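Local coordinates for acetyltransferase (PDB 2G3A), which transfers an acetyl group from acetyl coenzyme A to acceptors, preferring glucosamine 6-phosphate or dopamine, and releases CoA and the acetylated product, at residues V23-A26 with E27-K30; D34-V37 with A38-A42; E85-G89 with Q90-P94; D120-R123 with T124-Y128. All coordinates share one frame; numbering follows the deposited sequence. Where two conformers were deposited one is given.

Contact 1: residues V23-A26 with E27-K30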
loop_
_atom_site.group_PDB
_atom_site.type_symbol
_atom_site.label_atom_id
_atom_site.label_comp_id
_atom_site.label_asym_id
_atom_site.label_seq_id
_atom_site.Cartn_x
_atom_site.Cartn_y
_atom_site.Cartn_z
ATOM N N VAL A 23 8.251 -14.690 -8.194
ATOM C CA VAL A 23 8.422 -13.858 -9.385
ATOM C C VAL A 23 7.150 -13.077 -9.702
ATOM O O VAL A 23 6.038 -13.567 -9.488
ATOM C CB VAL A 23 8.889 -14.674 -10.634
ATOM C CG1 VAL A 23 10.256 -15.286 -10.386
ATOM C CG2 VAL A 23 7.877 -15.751 -11.014
ATOM N N ALA A 24 7.328 -11.854 -10.197
ATOM C CA ALA A 24 6.208 -11.017 -10.612
ATOM C C ALA A 24 5.458 -11.690 -11.762
ATOM O O ALA A 24 6.073 -12.309 -12.639
ATOM C CB ALA A 24 6.700 -9.632 -11.021
ATOM N N ASP A 25 4.131 -11.591 -11.725
ATOM C CA ASP A 25 3.266 -12.188 -12.741
ATOM C C ASP A 25 1.992 -11.366 -12.843
ATOM O O ASP A 25 1.112 -11.467 -11.980
ATOM C CB ASP A 25 2.927 -13.636 -12.367
ATOM C CG ASP A 25 2.341 -14.427 -13.530
ATOM O OD1 ASP A 25 2.310 -13.920 -14.675
ATOM O OD2 ASP A 25 1.920 -15.579 -13.296
ATOM N N ALA A 26 1.903 -10.553 -13.896
ATOM C CA ALA A 26 0.779 -9.634 -14.075
ATOM C C ALA A 26 -0.565 -10.352 -14.184
ATOM O O ALA A 26 -1.529 -9.969 -13.506
ATOM C CB ALA A 26 1.009 -8.729 -15.276
ATOM N N GLU A 27 -0.618 -11.398 -15.018
ATOM C CA GLU A 27 -1.857 -12.151 -15.246
ATOM C C GLU A 27 -2.332 -12.938 -14.030
ATOM O O GLU A 27 -3.538 -13.050 -13.797
ATOM C CB GLU A 27 -1.727 -13.080 -16.455
ATOM C CG GLU A 27 -1.918 -12.380 -17.791
ATOM C CD GLU A 27 -0.612 -11.816 -18.366
ATOM O OE1 GLU A 27 0.327 -11.478 -17.567
ATOM O OE2 GLU A 27 -0.526 -11.713 -19.624
ATOM N N ALA A 28 -1.392 -13.483 -13.261
ATOM C CA ALA A 28 -1.736 -14.200 -12.042
ATOM C C ALA A 28 -2.233 -13.224 -10.978
ATOM O O ALA A 28 -3.230 -13.485 -10.306
ATOM C CB ALA A 28 -0.553 -14.991 -11.527
ATOM N N GLU A 29 -1.541 -12.092 -10.850
ATOM C CA GLU A 29 -1.925 -11.052 -9.899
ATOM C C GLU A 29 -3.274 -10.423 -10.236
ATOM O O GLU A 29 -4.044 -10.105 -9.331
ATOM C CB GLU A 29 -0.853 -9.973 -9.812
ATOM C CG GLU A 29 0.334 -10.368 -8.958
ATOM C CD GLU A 29 1.361 -9.263 -8.857
ATOM O OE1 GLU A 29 1.007 -8.151 -8.397
ATOM O OE2 GLU A 29 2.524 -9.512 -9.239
ATOM N N LYS A 30 -3.542 -10.242 -11.533
ATOM C CA LYS A 30 -4.840 -9.755 -12.016
ATOM C C LYS A 30 -5.963 -10.746 -11.672
ATOM O O LYS A 30 -7.052 -10.344 -11.246
ATOM C CB LYS A 30 -4.794 -9.485 -13.530
ATOM C CG LYS A 30 -6.044 -8.827 -14.089
ATOM C CD LYS A 30 -5.871 -8.422 -15.547
ATOM C CE LYS A 30 -7.063 -7.615 -16.054
ATOM N NZ LYS A 30 -8.285 -8.458 -16.223
#

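Contact 2: residues D34-V37 with A38-A42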
loop_
_atom_site.group_PDB
_atom_site.type_symbol
_atom_site.label_atom_id
_atom_site.label_comp_id
_atom_site.label_asym_id
_atom_site.label_seq_id
_atom_site.Cartn_x
_atom_site.Cartn_y
_atom_site.Cartn_z
ATOM N N ASP A 34 -8.878 -8.980 -9.546
ATOM C CA ASP A 34 -10.190 -8.695 -10.145
ATOM C C ASP A 34 -11.381 -9.232 -9.324
ATOM O O ASP A 34 -12.277 -8.456 -8.976
ATOM C CB ASP A 34 -10.238 -9.106 -11.622
ATOM C CG ASP A 34 -9.470 -8.147 -12.509
ATOM O OD1 ASP A 34 -8.936 -7.145 -11.976
ATOM O OD2 ASP A 34 -9.383 -8.394 -13.727
ATOM N N PRO A 35 -11.384 -10.540 -8.977
ATOM C CA PRO A 35 -12.516 -11.013 -8.176
ATOM C C PRO A 35 -12.609 -10.405 -6.767
ATOM O O PRO A 35 -13.710 -10.290 -6.228
ATOM C CB PRO A 35 -12.296 -12.532 -8.109
ATOM C CG PRO A 35 -10.848 -12.711 -8.320
ATOM C CD PRO A 35 -10.450 -11.635 -9.295
ATOM N N LEU A 36 -11.479 -10.002 -6.188
ATOM C CA LEU A 36 -11.487 -9.354 -4.879
ATOM C C LEU A 36 -12.107 -7.961 -5.003
ATOM O O LEU A 36 -12.897 -7.551 -4.157
ATOM C CB LEU A 36 -10.071 -9.270 -4.304
ATOM C CG LEU A 36 -9.867 -8.499 -2.995
ATOM C CD1 LEU A 36 -10.696 -9.097 -1.840
ATOM C CD2 LEU A 36 -8.394 -8.459 -2.646
ATOM N N VAL A 37 -11.748 -7.244 -6.064
ATOM C CA VAL A 37 -12.387 -5.957 -6.382
ATOM C C VAL A 37 -13.897 -6.142 -6.611
ATOM O O VAL A 37 -14.704 -5.377 -6.084
ATOM C CB VAL A 37 -11.680 -5.215 -7.567
ATOM C CG1 VAL A 37 -12.395 -3.909 -7.913
ATOM C CG2 VAL A 37 -10.225 -4.928 -7.225
ATOM N N ALA A 38 -14.283 -7.173 -7.363
ATOM C CA ALA A 38 -15.705 -7.424 -7.633
ATOM C C ALA A 38 -16.471 -7.759 -6.353
ATOM O O ALA A 38 -17.591 -7.278 -6.145
ATOM C CB ALA A 38 -15.889 -8.511 -8.704
ATOM N N TYR A 39 -15.846 -8.565 -5.495
ATOM C CA TYR A 39 -16.378 -8.892 -4.177
ATOM C C TYR A 39 -16.574 -7.650 -3.303
ATOM O O TYR A 39 -17.604 -7.517 -2.620
ATOM C CB TYR A 39 -15.454 -9.882 -3.452
ATOM C CG TYR A 39 -15.880 -10.175 -2.026
ATOM C CD1 TYR A 39 -16.758 -11.227 -1.742
ATOM C CD2 TYR A 39 -15.424 -9.396 -0.960
ATOM C CE1 TYR A 39 -17.156 -11.501 -0.443
ATOM C CE2 TYR A 39 -15.819 -9.669 0.351
ATOM C CZ TYR A 39 -16.689 -10.718 0.598
ATOM O OH TYR A 39 -17.101 -10.987 1.888
ATOM N N ASN A 40 -15.569 -6.772 -3.295
ATOM C CA ASN A 40 -15.620 -5.556 -2.498
ATOM C C ASN A 40 -16.684 -4.572 -2.997
ATOM O O ASN A 40 -17.370 -3.942 -2.203
ATOM C CB ASN A 40 -14.240 -4.896 -2.416
ATOM C CG ASN A 40 -13.294 -5.644 -1.506
ATOM O OD1 ASN A 40 -13.720 -6.451 -0.656
ATOM N ND2 ASN A 40 -11.993 -5.382 -1.665
ATOM N N LEU A 41 -16.831 -4.477 -4.313
ATOM C CA LEU A 41 -17.897 -3.680 -4.911
ATOM C C LEU A 41 -19.277 -4.176 -4.472
ATOM O O LEU A 41 -20.139 -3.380 -4.074
ATOM C CB LEU A 41 -17.787 -3.700 -6.439
ATOM C CG LEU A 41 -18.931 -3.025 -7.203
ATOM C CD1 LEU A 41 -18.917 -1.524 -6.988
ATOM C CD2 LEU A 41 -18.859 -3.367 -8.686
ATOM N N ALA A 42 -19.481 -5.490 -4.549
ATOM C CA ALA A 42 -20.777 -6.095 -4.237
ATOM C C ALA A 42 -21.116 -5.909 -2.765
ATOM O O ALA A 42 -22.265 -5.670 -2.413
ATOM C CB ALA A 42 -20.786 -7.574 -4.614
#

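Contact 3: residues E85-G89 with Q90-P94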
loop_
_atom_site.group_PDB
_atom_site.type_symbol
_atom_site.label_atom_id
_atom_site.label_comp_id
_atom_site.label_asym_id
_atom_site.label_seq_id
_atom_site.Cartn_x
_atom_site.Cartn_y
_atom_site.Cartn_z
ATOM N N GLU A 85 16.682 16.762 -5.509
ATOM C CA GLU A 85 17.710 17.250 -4.588
ATOM C C GLU A 85 17.847 18.782 -4.585
ATOM O O GLU A 85 17.935 19.400 -3.517
ATOM C CB GLU A 85 19.056 16.589 -4.889
ATOM C CG GLU A 85 20.016 16.580 -3.699
ATOM C CD GLU A 85 21.370 15.970 -4.050
ATOM O OE1 GLU A 85 21.510 14.729 -3.981
ATOM O OE2 GLU A 85 22.292 16.740 -4.397
ATOM N N ALA A 86 17.835 19.385 -5.776
ATOM C CA ALA A 86 18.013 20.835 -5.926
ATOM C C ALA A 86 16.884 21.665 -5.303
ATOM O O ALA A 86 17.064 22.857 -5.020
ATOM C CB ALA A 86 18.200 21.205 -7.400
HETATM N N MSE A 87 15.731 21.033 -5.085
HETATM C CA MSE A 87 14.560 21.739 -4.585
HETATM C C MSE A 87 14.231 21.432 -3.129
HETATM O O MSE A 87 13.131 21.736 -2.669
HETATM C CB MSE A 87 13.343 21.414 -5.447
HETATM C CG MSE A 87 13.501 21.693 -6.924
HETATM SE SE MSE A 87 11.857 21.131 -7.796
HETATM C CE MSE A 87 10.724 22.732 -7.450
ATOM N N ARG A 88 15.160 20.830 -2.391
ATOM C CA ARG A 88 14.850 20.466 -1.003
ATOM C C ARG A 88 15.079 21.615 -0.020
ATOM O O ARG A 88 15.837 22.546 -0.308
ATOM C CB ARG A 88 15.582 19.192 -0.582
ATOM C CG ARG A 88 14.989 17.951 -1.232
ATOM C CD ARG A 88 15.807 16.722 -0.954
ATOM N NE ARG A 88 15.594 15.731 -2.001
ATOM C CZ ARG A 88 16.431 14.741 -2.287
ATOM N NH1 ARG A 88 17.562 14.585 -1.602
ATOM N NH2 ARG A 88 16.132 13.913 -3.273
ATOM N N GLY A 89 14.394 21.546 1.120
ATOM C CA GLY A 89 14.418 22.612 2.126
ATOM C C GLY A 89 13.756 23.900 1.663
ATOM O O GLY A 89 14.194 24.997 2.021
ATOM N N GLN A 90 12.696 23.772 0.869
ATOM C CA GLN A 90 12.082 24.908 0.183
ATOM C C GLN A 90 10.549 24.804 0.159
ATOM O O GLN A 90 9.889 25.410 -0.686
ATOM C CB GLN A 90 12.643 25.006 -1.250
ATOM C CG GLN A 90 14.075 25.560 -1.316
ATOM C CD GLN A 90 14.810 25.215 -2.599
ATOM O OE1 GLN A 90 14.314 25.454 -3.700
ATOM N NE2 GLN A 90 16.015 24.661 -2.459
ATOM N N GLY A 91 9.993 24.025 1.085
ATOM C CA GLY A 91 8.541 23.838 1.189
ATOM C C GLY A 91 7.880 23.124 0.024
ATOM O O GLY A 91 6.666 23.256 -0.185
ATOM N N ILE A 92 8.663 22.360 -0.738
ATOM C CA ILE A 92 8.118 21.688 -1.915
ATOM C C ILE A 92 7.273 20.461 -1.562
ATOM O O ILE A 92 6.213 20.255 -2.151
ATOM C CB ILE A 92 9.210 21.311 -2.960
ATOM C CG1 ILE A 92 9.932 22.557 -3.465
ATOM C CG2 ILE A 92 8.588 20.493 -4.122
ATOM C CD1 ILE A 92 9.025 23.673 -3.967
ATOM N N ALA A 93 7.739 19.641 -0.628
ATOM C CA ALA A 93 6.932 18.509 -0.185
ATOM C C ALA A 93 5.603 19.013 0.436
ATOM O O ALA A 93 4.539 18.500 0.107
ATOM C CB ALA A 93 7.718 17.618 0.809
ATOM N N PRO A 94 5.661 20.006 1.359
ATOM C CA PRO A 94 4.370 20.564 1.812
ATOM C C PRO A 94 3.488 21.150 0.685
ATOM O O PRO A 94 2.262 21.059 0.765
ATOM C CB PRO A 94 4.786 21.639 2.820
ATOM C CG PRO A 94 6.150 21.186 3.305
ATOM C CD PRO A 94 6.797 20.618 2.074
HETATM O O HOH W 1 11.595 21.701 -0.562
#

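Contact 4: residues D120-R123 with T124-Y128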
loop_
_atom_site.group_PDB
_atom_site.type_symbol
_atom_site.label_atom_id
_atom_site.label_comp_id
_atom_site.label_asym_id
_atom_site.label_seq_id
_atom_site.Cartn_x
_atom_site.Cartn_y
_atom_site.Cartn_z
ATOM N N ASP A 120 12.770 12.078 8.382
ATOM C CA ASP A 120 12.646 13.452 7.889
ATOM C C ASP A 120 11.298 13.685 7.192
ATOM O O ASP A 120 10.713 14.769 7.315
ATOM C CB ASP A 120 13.813 13.832 6.988
ATOM C CG ASP A 120 15.135 13.843 7.737
ATOM O OD1 ASP A 120 15.281 14.605 8.722
ATOM O OD2 ASP A 120 16.014 13.062 7.361
ATOM N N ALA A 121 10.825 12.678 6.456
ATOM C CA ALA A 121 9.487 12.722 5.867
ATOM C C ALA A 121 8.427 12.736 6.962
ATOM O O ALA A 121 7.462 13.478 6.846
ATOM C CB ALA A 121 9.257 11.562 4.925
ATOM N N LEU A 122 8.610 11.918 8.009
ATOM C CA LEU A 122 7.692 11.879 9.153
ATOM C C LEU A 122 7.533 13.256 9.806
ATOM O O LEU A 122 6.414 13.689 10.078
ATOM C CB LEU A 122 8.138 10.838 10.201
ATOM C CG LEU A 122 7.327 10.723 11.510
ATOM C CD1 LEU A 122 5.877 10.355 11.208
ATOM C CD2 LEU A 122 7.916 9.655 12.397
ATOM N N ARG A 123 8.656 13.938 10.050
ATOM C CA ARG A 123 8.652 15.296 10.594
ATOM C C ARG A 123 7.902 16.274 9.678
ATOM O O ARG A 123 7.116 17.090 10.136
ATOM C CB ARG A 123 10.095 15.761 10.813
ATOM C CG ARG A 123 10.246 16.994 11.683
ATOM C CD ARG A 123 11.712 17.390 11.853
ATOM N NE ARG A 123 12.391 17.570 10.570
ATOM C CZ ARG A 123 13.314 16.745 10.085
ATOM N NH1 ARG A 123 13.678 15.673 10.773
ATOM N NH2 ARG A 123 13.868 16.991 8.907
ATOM N N THR A 124 8.169 16.190 8.378
ATOM C CA THR A 124 7.468 17.019 7.398
ATOM C C THR A 124 5.957 16.796 7.477
ATOM O O THR A 124 5.170 17.760 7.495
ATOM C CB THR A 124 7.956 16.701 5.962
ATOM O OG1 THR A 124 9.359 16.985 5.880
ATOM C CG2 THR A 124 7.203 17.533 4.914
ATOM N N TYR A 125 5.550 15.529 7.539
ATOM C CA TYR A 125 4.116 15.207 7.545
ATOM C C TYR A 125 3.467 15.691 8.813
ATOM O O TYR A 125 2.360 16.222 8.782
ATOM C CB TYR A 125 3.867 13.698 7.390
ATOM C CG TYR A 125 4.431 13.103 6.130
ATOM C CD1 TYR A 125 4.703 13.904 5.018
ATOM C CD2 TYR A 125 4.696 11.720 6.044
ATOM C CE1 TYR A 125 5.247 13.364 3.871
ATOM C CE2 TYR A 125 5.220 11.155 4.865
ATOM C CZ TYR A 125 5.498 11.988 3.795
ATOM O OH TYR A 125 6.025 11.471 2.628
ATOM N N GLU A 126 4.160 15.525 9.934
ATOM C CA GLU A 126 3.617 15.988 11.212
ATOM C C GLU A 126 3.469 17.519 11.279
ATOM O O GLU A 126 2.447 18.037 11.764
ATOM C CB GLU A 126 4.454 15.444 12.368
ATOM C CG GLU A 126 4.230 13.933 12.592
ATOM C CD GLU A 126 5.068 13.362 13.737
ATOM O OE1 GLU A 126 6.275 13.674 13.825
ATOM O OE2 GLU A 126 4.522 12.580 14.534
ATOM N N ARG A 127 4.479 18.236 10.788
ATOM C CA ARG A 127 4.424 19.700 10.724
ATOM C C ARG A 127 3.250 20.177 9.860
ATOM O O ARG A 127 2.541 21.128 10.230
ATOM C CB ARG A 127 5.735 20.274 10.179
ATOM C CG ARG A 127 6.881 20.400 11.171
ATOM C CD ARG A 127 7.960 21.345 10.601
ATOM N NE ARG A 127 8.587 20.774 9.401
ATOM C CZ ARG A 127 9.788 20.198 9.377
ATOM N NH1 ARG A 127 10.526 20.139 10.483
ATOM N NH2 ARG A 127 10.262 19.697 8.241
ATOM N N TYR A 128 3.074 19.511 8.711
ATOM C CA TYR A 128 1.958 19.736 7.781
ATOM C C TYR A 128 0.577 19.581 8.435
ATOM O O TYR A 128 -0.365 20.302 8.092
ATOM C CB TYR A 128 2.098 18.855 6.511
ATOM C CG TYR A 128 0.988 19.109 5.498
ATOM C CD1 TYR A 128 1.036 20.222 4.655
ATOM C CD2 TYR A 128 -0.130 18.266 5.426
ATOM C CE1 TYR A 128 0.006 20.496 3.766
ATOM C CE2 TYR A 128 -1.182 18.534 4.537
ATOM C CZ TYR A 128 -1.100 19.654 3.711
ATOM O OH TYR A 128 -2.104 19.942 2.814
#

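Contact 1: residues V23-A26 with E27-K30
The first turn of helix 26-44 starts here, where the loop after strand 17-21 ends with Asp25 at the N-cap position and Ala26 opens the helix. Two backbone bonds set the turn: Glu29 N donates to Asp25 O at 3.0 Å and Lys30 N to Ala26 O at 2.8 Å. Although Asp25 is a common N-cap residue, its carboxylate makes no capping bond. With CG swung opposite the backbone N (chi1 -165°), it lies alongside the methyl of Ala28, and OD2 comes to 3.1 Å from Ala28 CB, a close approach. Alanine suits that position, being small enough to sit beneath the acid and against Thr55 of the second subunit. Glu29 extends back alongside Asp25: its CG lies 3.3 Å from Asp25 O, and its OE2 ends 3.6 Å from Asp25 N. Glu27 bends at chi2 (89°), which brings OE1 to 3.6 Å from the methyl carbon CB of Ala26. Lys30 leads its chain the other way, to a salt bridge with Asp34 one turn on. Two carboxylates thus come close at the helix start, Asp25 OD1 and Glu27 OE1 being 4.3 Å apart; the positive end of the helix dipole would probably ease the repulsion between this pair.

Contact 2: residues D34-V37 with A38-A42
The phenol ring of Tyr39 and the amide of Asn40 stand next to each other on helix 26-44, and Leu36, one turn earlier, meets both. Leu36 O lies at the edge of the Tyr39 ring, near its plane, and Asn40 OD1 also meets that ring edge-on, in plane. The ring is further bordered by Arg88 of the second subunit, while its hydroxyl is bonded to Arg43 NH1. The Asn40 amide folds back over the turn, CG being opposite the carbonyl carbon (chi1 -74°), so that its CG sits 3.3 Å from Leu36 O. Its ND2 is 3.4 Å from the same oxygen but poorly angled, and no hydrogen bond results; that oxygen takes Asn40 N instead, at 2.9 Å. The side chains of Leu36 and Asn40 cross obliquely, with Leu36 CD1 3.9 Å from Asn40 ND2. Ordinary helical bonds run alongside, among them Tyr39 N to Pro35 O at 2.8 Å. Proline has no N-H to give, and the helix kinks where the N of Pro35 lacks a bond to the preceding turn; its carbonyl still serves the turn that follows. Leucine and proline suit the side they occupy, because both pack on Phe82 of the second subunit. Helix 26-44 therefore lies against the end of strand 75-82 and the loop before helix 92-106 of the partner chain, an arrangement consistent with exchange of N-terminal arms between subunits.

Contact 3: residues E85-G89 with Q90-P94
Gln90 reaches back across the turn that precedes helix 92-106, and its side chain touches carbonyls of residues 86 to 89. Its CB lies 3.6 Å from Met87 O, and CG brushes the carbonyl of Gly89. From there the chain runs out extended (chi2 160°): OE1 faces Met87 CA at 3.8 Å, while NE2 gives weak hydrogen bonds to Ala86 O at 3.3 Å and Arg88 O at 3.0 Å. One amide group thereby spans two carbonyls of the loop, a task for which glutamine has both the length and the N-H groups. A water fills the inside of the turn, donating to Met87 O at 2.6 Å and accepting from Gln90 N at 2.7 Å and from Ile92 N, so it ties the loop to the first turn of the helix. Selenomethionine 87 crosses Ile92 at about a right angle, CE being 4.0 Å from Ile92 CD1. Gly89 and Gly91 both have positive phi, which glycine tolerates easily. Arg88 to Ala93 match the Q/R-x-x-G-x-G/A signature of GNAT enzymes, and Gly89 probably binds CoA, as in related enzymes. Around the turn, Arg88 NE bonds to Val83 O, Met87 and Ile92 pack on Ile56 of strand 50-57, and Ala93 rests between Leu81 of strand 75-82 and Thr124 of helix 119-128.

Contact 4: residues D120-R123 with T124-Y128
Thr124 grips the carbonyl of Asp120 twice, through the backbone N at 3.1 Å and through the hydroxyl OG1 at 3.0 Å. The two donors reach that oxygen from opposite faces of its plane, and the side-chain bond depends on OG1 lying opposite the carbonyl carbon (chi1 -61°), a common way for threonine to bond within a helix. In the conformer of Arg123 described, one of two deposited, a salt bridge forms, NH1 and NH2 both bonding end-on to the carboxylate oxygen OD1 of Asp120 at 2.8 Å, on its anti side; the other oxygen, OD2, pairs with Arg43 of the second subunit. Arg127 runs beside Arg123 in the same direction, their guanidinium planes 48° apart. On the side of the helix turned to the sheet, the packing involves Tyr125: Ala121 O sits 3.1 Å above one face of its ring, offset toward the rim, and Ala121 CB makes an apolar contact with Tyr125 CZ at 3.9 Å; the small methyl of Ala121 fits beside that ring, which is buried against Ile114, Thr116 and Leu97. Leu122 turns toward strand 145-151, with CG 3.9 Å from Glu126 OE1. Arg123, Thr124 and Tyr125 probably bind CoA, as in relatives, so this part of helix 119-128 would border the cofactor site. In this conformer the two arginines, Arg123 NE and Arg127 NH1 3.2 Å apart, would probably make the surface positive, consistent with a place for an anionic cofactor, while Asp120 offsets part of that charge and links the site to the partner subunit.

Overall arrangement
From the N terminus the four contacts follow one another in series, none enclosing or crossing another, since each joins adjoining parts of the chain. Contact 1 closes the start of helix 26-44 and contact 2 lies further along that helix, their centres about 17 Å apart. The chain then builds strands 50-57, 63-72 and 75-82 before contact 3 turns it into helix 92-106. After strand 111-116, contact 4 occupies helix 119-128. Contacts 3 and 4 lie on the far side of the chain's centre from contacts 1 and 2 and touch through Ala93, Pro94, Thr124 and Tyr128. All four also reach the second subunit, which connects the N-terminal helix to the probable CoA region of its partner.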